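Local structure of chitinase (Paenibacillus sp. FPU-7, 5GZT) at residues H303-F308 and L476-L481; L508-T513 and L527-A532. The protein probably cleaves chitin and chitodextrins as an endo-acting chitinase, hydrolysing internal beta-1,4 bonds between N-acetylglucosamine units. All coordinates share one frame; numbering follows the deposited sequence.

Contact 1: H303-F308 and L476-L481; sequences HLYYAF and LDYINL
Tyr-305 and Tyr-478 meet through their hydroxyls, inside the first family 18 barrel. Tyr-305 OH donates a hydrogen bond to Tyr-478 OH at 2.7 Å. The Tyr-478 oxygen lies at the edge of the Tyr-305 ring, in its plane. The ring carbons follow behind, with Tyr-305 CZ 4.2 Å from Tyr-478 CE2. His-303 joins from the same strand as Tyr-305. Its CD2 comes to 3.1 Å from Tyr-478 OH. The two rings form an offset edge-to-face pair, the Tyr-478 edge toward the imidazole face, with planes at 89° and centroids 5.9 Å apart. Tyr-478 CG sits between its own backbone N and carbonyl carbon (chi1 48°), and from there the ring extends to meet both side chains.

Behind this first shell lies Glu-452, which opens the neighbouring strand 452-457. One carboxylate oxygen bonds Tyr-478 OH and the other bonds His-303 NE2, so one side chain holds both partners. Tyr-282 packs edge-to-face with Tyr-305, and Ala-454 touches both tyrosines. A phenylalanine in place of Tyr-305 has no hydroxyl to donate, and Tyr-478 OH, still bonded to Glu-452, would probably be fixed less firmly.

The segment axes pass 12.9 Å apart, and 303-308 and 478-481 are not neighbours in the barrel wall. The side chains bridge its interior. His-303, Tyr-305 and Tyr-478 are all buried. Since Tyr-478 OH accepts from Tyr-305, its own proton is probably directed to Glu-452. The result is a buried polar network that ties strand 303-308 to strand 478-481, with Glu-452 bonded to a side chain of each.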
ATOM      1  N   HIS B 303      -1.647  -0.997   3.622  1.00 27.45           N
ATOM      2  CA  HIS B 303      -0.737  -1.837   4.398  1.00 27.81           C
ATOM      3  C   HIS B 303       0.338  -0.976   5.031  1.00 31.50           C
ATOM      4  O   HIS B 303       0.852  -0.074   4.394  1.00 30.02           O
ATOM      5  CB  HIS B 303      -0.012  -2.827   3.536  1.00 25.50           C
ATOM      6  CG  HIS B 303      -0.860  -3.919   2.971  1.00 33.39           C
ATOM      7  ND1 HIS B 303      -1.956  -3.687   2.164  1.00 33.22           N
ATOM      8  CD2 HIS B 303      -0.706  -5.267   3.012  1.00 36.17           C
ATOM      9  CE1 HIS B 303      -2.449  -4.841   1.757  1.00 31.19           C
ATOM     10  NE2 HIS B 303      -1.741  -5.813   2.296  1.00 33.08           N
ATOM     11  N   LEU B 304       0.723  -1.310   6.251  1.00 31.73           N
ATOM     12  CA  LEU B 304       1.762  -0.618   7.000  1.00 29.31           C
ATOM     13  C   LEU B 304       2.773  -1.699   7.369  1.00 30.27           C
ATOM     14  O   LEU B 304       2.399  -2.724   7.942  1.00 33.19           O
ATOM     15  CB  LEU B 304       1.082   0.103   8.132  1.00 31.41           C
ATOM     16  CG  LEU B 304       1.626   0.622   9.477  1.00 35.27           C
ATOM     17  CD1 LEU B 304       3.127   0.569   9.564  1.00 39.81           C
ATOM     18  CD2 LEU B 304       0.991   1.954   9.852  1.00 31.16           C
ATOM     19  N   TYR B 305       4.006  -1.548   6.907  1.00 25.54           N
ATOM     20  CA  TYR B 305       5.109  -2.487   7.220  1.00 26.67           C
ATOM     21  C   TYR B 305       5.980  -1.855   8.315  1.00 31.34           C
ATOM     22  O   TYR B 305       6.586  -0.736   8.117  1.00 26.55           O
ATOM     23  CB  TYR B 305       6.033  -2.776   6.013  1.00 24.37           C
ATOM     24  CG  TYR B 305       5.543  -3.761   5.014  1.00 25.32           C
ATOM     25  CD1 TYR B 305       4.191  -4.073   4.912  1.00 26.20           C
ATOM     26  CD2 TYR B 305       6.435  -4.421   4.166  1.00 27.38           C
ATOM     27  CE1 TYR B 305       3.762  -5.018   4.013  1.00 28.50           C
ATOM     28  CE2 TYR B 305       5.996  -5.360   3.263  1.00 26.32           C
ATOM     29  CZ  TYR B 305       4.666  -5.670   3.215  1.00 25.66           C
ATOM     30  OH  TYR B 305       4.133  -6.575   2.301  1.00 28.93           O
ATOM     31  N   TYR B 306       6.088  -2.550   9.469  1.00 31.48           N
ATOM     32  CA  TYR B 306       6.954  -2.080  10.557  1.00 29.57           C
ATOM     33  C   TYR B 306       8.347  -2.514  10.222  1.00 28.15           C
ATOM     34  O   TYR B 306       8.642  -3.709  10.111  1.00 26.52           O
ATOM     35  CB  TYR B 306       6.521  -2.605  11.926  1.00 34.40           C
ATOM     36  CG  TYR B 306       7.253  -1.968  13.107  1.00 30.41           C
ATOM     37  CD1 TYR B 306       7.000  -0.668  13.463  1.00 31.97           C
ATOM     38  CD2 TYR B 306       8.185  -2.672  13.836  1.00 33.46           C
ATOM     39  CE1 TYR B 306       7.653  -0.073  14.534  1.00 34.72           C
ATOM     40  CE2 TYR B 306       8.827  -2.105  14.932  1.00 35.24           C
ATOM     41  CZ  TYR B 306       8.571  -0.800  15.265  1.00 32.39           C
ATOM     42  OH  TYR B 306       9.182  -0.230  16.351  1.00 34.11           O
ATOM     43  N   ALA B 307       9.212  -1.512   9.967  1.00 27.10           N
ATOM     44  CA  ALA B 307      10.529  -1.747   9.495  1.00 25.56           C
ATOM     45  C   ALA B 307      11.539  -1.431  10.625  1.00 30.65           C
ATOM     46  O   ALA B 307      11.933  -0.258  10.823  1.00 23.08           O
ATOM     47  CB  ALA B 307      10.785  -0.861   8.324  1.00 29.90           C
ATOM     48  N   PHE B 308      12.038  -2.414  11.345  1.00 27.23           N
ATOM     49  CA  PHE B 308      12.099  -3.822  11.013  1.00 31.73           C
ATOM     50  C   PHE B 308      12.203  -4.650  12.313  1.00 33.47           C
ATOM     51  O   PHE B 308      12.715  -4.179  13.409  1.00 27.54           O
ATOM     52  CB  PHE B 308      13.390  -4.121  10.273  1.00 29.74           C
ATOM     53  CG  PHE B 308      13.489  -3.484   8.897  1.00 31.49           C
ATOM     54  CD1 PHE B 308      12.810  -4.045   7.807  1.00 30.10           C
ATOM     55  CD2 PHE B 308      14.332  -2.416   8.670  1.00 29.98           C
ATOM     56  CE1 PHE B 308      12.927  -3.517   6.551  1.00 29.34           C
ATOM     57  CE2 PHE B 308      14.455  -1.842   7.417  1.00 30.62           C
ATOM     58  CZ  PHE B 308      13.754  -2.381   6.353  1.00 30.44           C
ATOM     59  N   LEU B 476       3.955 -16.590  -2.062  1.00 38.84           N
ATOM     60  CA  LEU B 476       3.911 -15.135  -1.736  1.00 33.31           C
ATOM     61  C   LEU B 476       2.627 -14.458  -2.170  1.00 28.69           C
ATOM     62  O   LEU B 476       2.217 -14.647  -3.261  1.00 35.76           O
ATOM     63  CB  LEU B 476       5.123 -14.456  -2.405  1.00 36.25           C
ATOM     64  CG  LEU B 476       6.467 -15.069  -2.030  1.00 36.27           C
ATOM     65  CD1 LEU B 476       7.613 -14.505  -2.830  1.00 39.94           C
ATOM     66  CD2 LEU B 476       6.765 -14.943  -0.550  1.00 35.59           C
ATOM     67  N   ASP B 477       1.962 -13.681  -1.336  1.00 28.51           N
ATOM     68  CA  ASP B 477       0.900 -12.806  -1.854  1.00 32.09           C
ATOM     69  C   ASP B 477       1.371 -11.751  -2.895  1.00 30.74           C
ATOM     70  O   ASP B 477       0.609 -11.364  -3.838  1.00 34.23           O
ATOM     71  CB  ASP B 477       0.192 -12.084  -0.709  1.00 35.87           C
ATOM     72  CG  ASP B 477      -0.568 -13.047   0.220  1.00 37.45           C
ATOM     73  OD1 ASP B 477       0.144 -13.712   1.008  1.00 37.35           O
ATOM     74  OD2 ASP B 477      -1.840 -13.061   0.170  1.00 35.86           O
ATOM     75  N   TYR B 478       2.593 -11.260  -2.703  1.00 30.20           N
ATOM     76  CA  TYR B 478       3.237 -10.329  -3.653  1.00 29.50           C
ATOM     77  C   TYR B 478       4.689 -10.166  -3.369  1.00 28.94           C
ATOM     78  O   TYR B 478       5.198 -10.518  -2.271  1.00 31.65           O
ATOM     79  CB  TYR B 478       2.498  -8.982  -3.641  1.00 28.08           C
ATOM     80  CG  TYR B 478       2.257  -8.456  -2.261  1.00 31.06           C
ATOM     81  CD1 TYR B 478       1.180  -8.866  -1.535  1.00 28.15           C
ATOM     82  CD2 TYR B 478       3.111  -7.479  -1.678  1.00 30.12           C
ATOM     83  CE1 TYR B 478       0.941  -8.406  -0.249  1.00 28.79           C
ATOM     84  CE2 TYR B 478       2.850  -6.973  -0.393  1.00 29.10           C
ATOM     85  CZ  TYR B 478       1.802  -7.454   0.335  1.00 31.61           C
ATOM     86  OH  TYR B 478       1.517  -6.970   1.595  1.00 29.16           O
ATOM     87  N   ILE B 479       5.394  -9.692  -4.395  1.00 31.86           N
ATOM     88  CA  ILE B 479       6.753  -9.235  -4.286  1.00 29.33           C
ATOM     89  C   ILE B 479       6.750  -7.681  -4.301  1.00 31.41           C
ATOM     90  O   ILE B 479       6.234  -7.039  -5.231  1.00 24.72           O
ATOM     91  CB  ILE B 479       7.616  -9.800  -5.406  1.00 31.19           C
ATOM     92  CG1 ILE B 479       7.631 -11.354  -5.332  1.00 30.14           C
ATOM     93  CG2 ILE B 479       9.032  -9.281  -5.282  1.00 32.35           C
ATOM     94  CD1 ILE B 479       8.302 -11.991  -6.502  1.00 29.57           C
ATOM     95  N   ASN B 480       7.318  -7.110  -3.243  1.00 27.08           N
ATOM     96  CA  ASN B 480       7.645  -5.666  -3.166  1.00 28.05           C
ATOM     97  C   ASN B 480       8.951  -5.306  -3.859  1.00 25.98           C
ATOM     98  O   ASN B 480      10.030  -5.587  -3.326  1.00 24.99           O
ATOM     99  CB  ASN B 480       7.733  -5.250  -1.725  1.00 28.20           C
ATOM    100  CG  ASN B 480       6.475  -5.522  -0.983  1.00 24.93           C
ATOM    101  OD1 ASN B 480       6.457  -6.364  -0.093  1.00 33.21           O
ATOM    102  ND2 ASN B 480       5.424  -4.798  -1.297  1.00 24.70           N
ATOM    103  N   LEU B 481       8.880  -4.719  -5.054  1.00 22.21           N
ATOM    104  CA  LEU B 481      10.085  -4.451  -5.815  1.00 22.06           C
ATOM    105  C   LEU B 481      10.777  -3.172  -5.384  1.00 22.84           C
ATOM    106  O   LEU B 481      10.184  -2.098  -5.418  1.00 24.99           O
ATOM    107  CB  LEU B 481       9.803  -4.367  -7.298  1.00 23.28           C
ATOM    108  CG  LEU B 481       9.219  -5.550  -8.049  1.00 23.21           C
ATOM    109  CD1 LEU B 481       8.771  -5.084  -9.455  1.00 23.00           C
ATOM    110  CD2 LEU B 481      10.311  -6.620  -8.128  1.00 24.01           C
TER

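Contact 2: L508-T513 and L527-A532; sequences LSVDST and LMVGGA
In the first family 18 TIM barrel, helix 510-519 packs on the outside of strand 527-532, and Val-510 meets Val-529 where the helix begins. The contact is apolar and small. Val-510 CG1 lies 3.6 Å from Val-529 CG1, and Val-510 CG2 lies 3.9 Å from the same methyl. Both methyls of Val-510 thus reach one methyl of Val-529, and the two side chains cross at about a right angle. In Val-529, CG1 points opposite the backbone N (chi1 163°), which presents it to the helix. Val-510 CG2 also comes to 4.1 Å from Gly-530 O.

The helix start is fixed by a capping box. Ser-512 N donates to Ser-509 OG at 2.9 Å, nearly straight at 174°, and Ser-509 N donates back to Ser-512 OG at 3.0 Å. Ser-509 O takes two donors, Thr-513 N and Thr-513 OG1, from opposite faces of its plane. Asp-511 forms a salt bridge with Lys-515 one turn on.

Helix 602-614 closes over the pair, with Lys-608 touching both valines. This is the helix-on-strand packing of a beta/alpha barrel, in which a helix leads into the next wall strand.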
ATOM      1  N   LEU B 508      18.555   2.096 -15.442  1.00 19.06           N
ATOM      2  CA  LEU B 508      17.528   1.265 -14.891  1.00 19.39           C
ATOM      3  C   LEU B 508      16.328   2.083 -14.412  1.00 21.97           C
ATOM      4  O   LEU B 508      16.480   3.249 -14.047  1.00 19.03           O
ATOM      5  CB  LEU B 508      18.121   0.492 -13.704  1.00 24.92           C
ATOM      6  CG  LEU B 508      18.872  -0.831 -13.831  1.00 32.68           C
ATOM      7  CD1 LEU B 508      19.350  -1.117 -15.239  1.00 32.98           C
ATOM      8  CD2 LEU B 508      19.923  -1.013 -12.742  1.00 34.27           C
ATOM      9  N   SER B 509      15.199   1.407 -14.262  1.00 20.03           N
ATOM     10  CA  SER B 509      13.974   2.050 -13.972  1.00 20.09           C
ATOM     11  C   SER B 509      13.020   1.057 -13.350  1.00 22.04           C
ATOM     12  O   SER B 509      13.339  -0.165 -13.308  1.00 23.47           O
ATOM     13  CB  SER B 509      13.422   2.580 -15.270  1.00 21.84           C
ATOM     14  OG  SER B 509      13.196   1.576 -16.262  1.00 19.31           O
ATOM     15  N   VAL B 510      11.848   1.550 -12.896  1.00 18.81           N
ATOM     16  CA  VAL B 510      10.716   0.728 -12.578  1.00 18.03           C
ATOM     17  C   VAL B 510      10.427  -0.165 -13.823  1.00 20.52           C
ATOM     18  O   VAL B 510      10.240  -1.350 -13.713  1.00 20.51           O
ATOM     19  CB  VAL B 510       9.487   1.554 -12.277  1.00 18.98           C
ATOM     20  CG1 VAL B 510       8.218   0.732 -12.213  1.00 19.46           C
ATOM     21  CG2 VAL B 510       9.666   2.311 -10.965  1.00 23.16           C
ATOM     22  N   ASP B 511      10.341   0.423 -14.998  1.00 22.25           N
ATOM     23  CA  ASP B 511       9.931  -0.347 -16.202  1.00 20.12           C
ATOM     24  C   ASP B 511      10.955  -1.495 -16.506  1.00 20.09           C
ATOM     25  O   ASP B 511      10.561  -2.640 -16.669  1.00 20.41           O
ATOM     26  CB  ASP B 511       9.852   0.591 -17.341  1.00 18.10           C
ATOM     27  CG  ASP B 511       9.324  -0.054 -18.629  1.00 21.45           C
ATOM     28  OD1 ASP B 511       8.295  -0.740 -18.590  1.00 17.89           O
ATOM     29  OD2 ASP B 511       9.999   0.196 -19.676  1.00 23.65           O
ATOM     30  N   SER B 512      12.236  -1.199 -16.501  1.00 18.26           N
ATOM     31  CA  SER B 512      13.246  -2.241 -16.691  1.00 21.89           C
ATOM     32  C   SER B 512      13.109  -3.346 -15.671  1.00 26.39           C
ATOM     33  O   SER B 512      13.231  -4.517 -16.045  1.00 24.01           O
ATOM     34  CB  SER B 512      14.674  -1.692 -16.770  1.00 21.53           C
ATOM     35  OG  SER B 512      15.174  -1.294 -15.484  1.00 24.60           O
ATOM     36  N   THR B 513      12.794  -3.007 -14.422  1.00 22.30           N
ATOM     37  CA  THR B 513      12.661  -4.008 -13.387  1.00 21.97           C
ATOM     38  C   THR B 513      11.426  -4.874 -13.527  1.00 24.65           C
ATOM     39  O   THR B 513      11.473  -6.122 -13.369  1.00 23.91           O
ATOM     40  CB  THR B 513      12.703  -3.373 -11.988  1.00 20.83           C
ATOM     41  OG1 THR B 513      13.905  -2.595 -11.905  1.00 19.85           O
ATOM     42  CG2 THR B 513      12.750  -4.397 -10.909  1.00 23.81           C
ATOM     43  N   LEU B 527       3.153  -8.075  -8.400  1.00 25.83           N
ATOM     44  CA  LEU B 527       4.300  -7.151  -8.424  1.00 26.45           C
ATOM     45  C   LEU B 527       3.906  -5.801  -7.888  1.00 27.05           C
ATOM     46  O   LEU B 527       3.042  -5.115  -8.498  1.00 27.56           O
ATOM     47  CB  LEU B 527       4.842  -6.972  -9.818  1.00 29.94           C
ATOM     48  CG  LEU B 527       5.589  -8.205 -10.341  1.00 28.65           C
ATOM     49  CD1 LEU B 527       5.911  -7.875 -11.783  1.00 27.83           C
ATOM     50  CD2 LEU B 527       6.857  -8.518  -9.575  1.00 27.95           C
ATOM     51  N   MET B 528       4.544  -5.397  -6.792  1.00 23.84           N
ATOM     52  CA  MET B 528       4.359  -4.038  -6.271  1.00 23.77           C
ATOM     53  C   MET B 528       5.561  -3.229  -6.768  1.00 25.01           C
ATOM     54  O   MET B 528       6.752  -3.637  -6.709  1.00 23.60           O
ATOM     55  CB  MET B 528       4.333  -3.994  -4.769  1.00 25.47           C
ATOM     56  CG  MET B 528       3.176  -4.676  -4.108  1.00 22.47           C
ATOM     57  SD  MET B 528       1.666  -3.788  -4.051  1.00 25.05           S
ATOM     58  CE  MET B 528       2.023  -2.502  -2.848  1.00 24.57           C
ATOM     59  N   VAL B 529       5.230  -2.052  -7.243  1.00 22.95           N
ATOM     60  CA  VAL B 529       6.246  -1.135  -7.714  1.00 22.32           C
ATOM     61  C   VAL B 529       6.727  -0.279  -6.545  1.00 19.71           C
ATOM     62  O   VAL B 529       5.888   0.279  -5.814  1.00 21.64           O
ATOM     63  CB  VAL B 529       5.637  -0.278  -8.826  1.00 23.53           C
ATOM     64  CG1 VAL B 529       6.468   0.980  -9.110  1.00 23.65           C
ATOM     65  CG2 VAL B 529       5.474  -1.165 -10.060  1.00 26.72           C
ATOM     66  N   GLY B 530       8.033  -0.092  -6.448  1.00 21.23           N
ATOM     67  CA  GLY B 530       8.617   0.738  -5.370  1.00 19.72           C
ATOM     68  C   GLY B 530       8.876   2.233  -5.732  1.00 18.55           C
ATOM     69  O   GLY B 530       9.281   2.582  -6.855  1.00 16.88           O
ATOM     70  N   GLY B 531       8.625   3.090  -4.761  1.00 17.97           N
ATOM     71  CA  GLY B 531       8.969   4.503  -4.837  1.00 19.70           C
ATOM     72  C   GLY B 531       9.704   4.900  -3.562  1.00 20.51           C
ATOM     73  O   GLY B 531       9.704   4.149  -2.568  1.00 21.49           O
ATOM     74  N   ALA B 532      10.337   6.053  -3.607  1.00 17.28           N
ATOM     75  CA  ALA B 532      11.159   6.544  -2.498  1.00 17.82           C
ATOM     76  C   ALA B 532      10.794   7.945  -2.044  1.00 17.37           C
ATOM     77  O   ALA B 532      10.566   8.830  -2.892  1.00 20.97           O
ATOM     78  CB  ALA B 532      12.605   6.507  -2.911  1.00 19.13           C
TER

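Both contacts belong to the first of two family 18 barrels in the chain, and their centres lie about 15 Å apart. Contact 1 closes before contact 2 opens. Strand 478-481 is followed in sequence by helix 510-519 and then by strand 527-532, its parallel neighbour. The two strands join the contacts directly: Ile-479 O lies 2.8 Å from Met-528 N, and Leu-481 N lies 2.9 Å from Met-528 O, both probable hydrogen bonds. The side chain of Met-528 also packs on Tyr-478. Contact 1 thus spans the barrel interior, while contact 2 joins the wall to its outer helical layer.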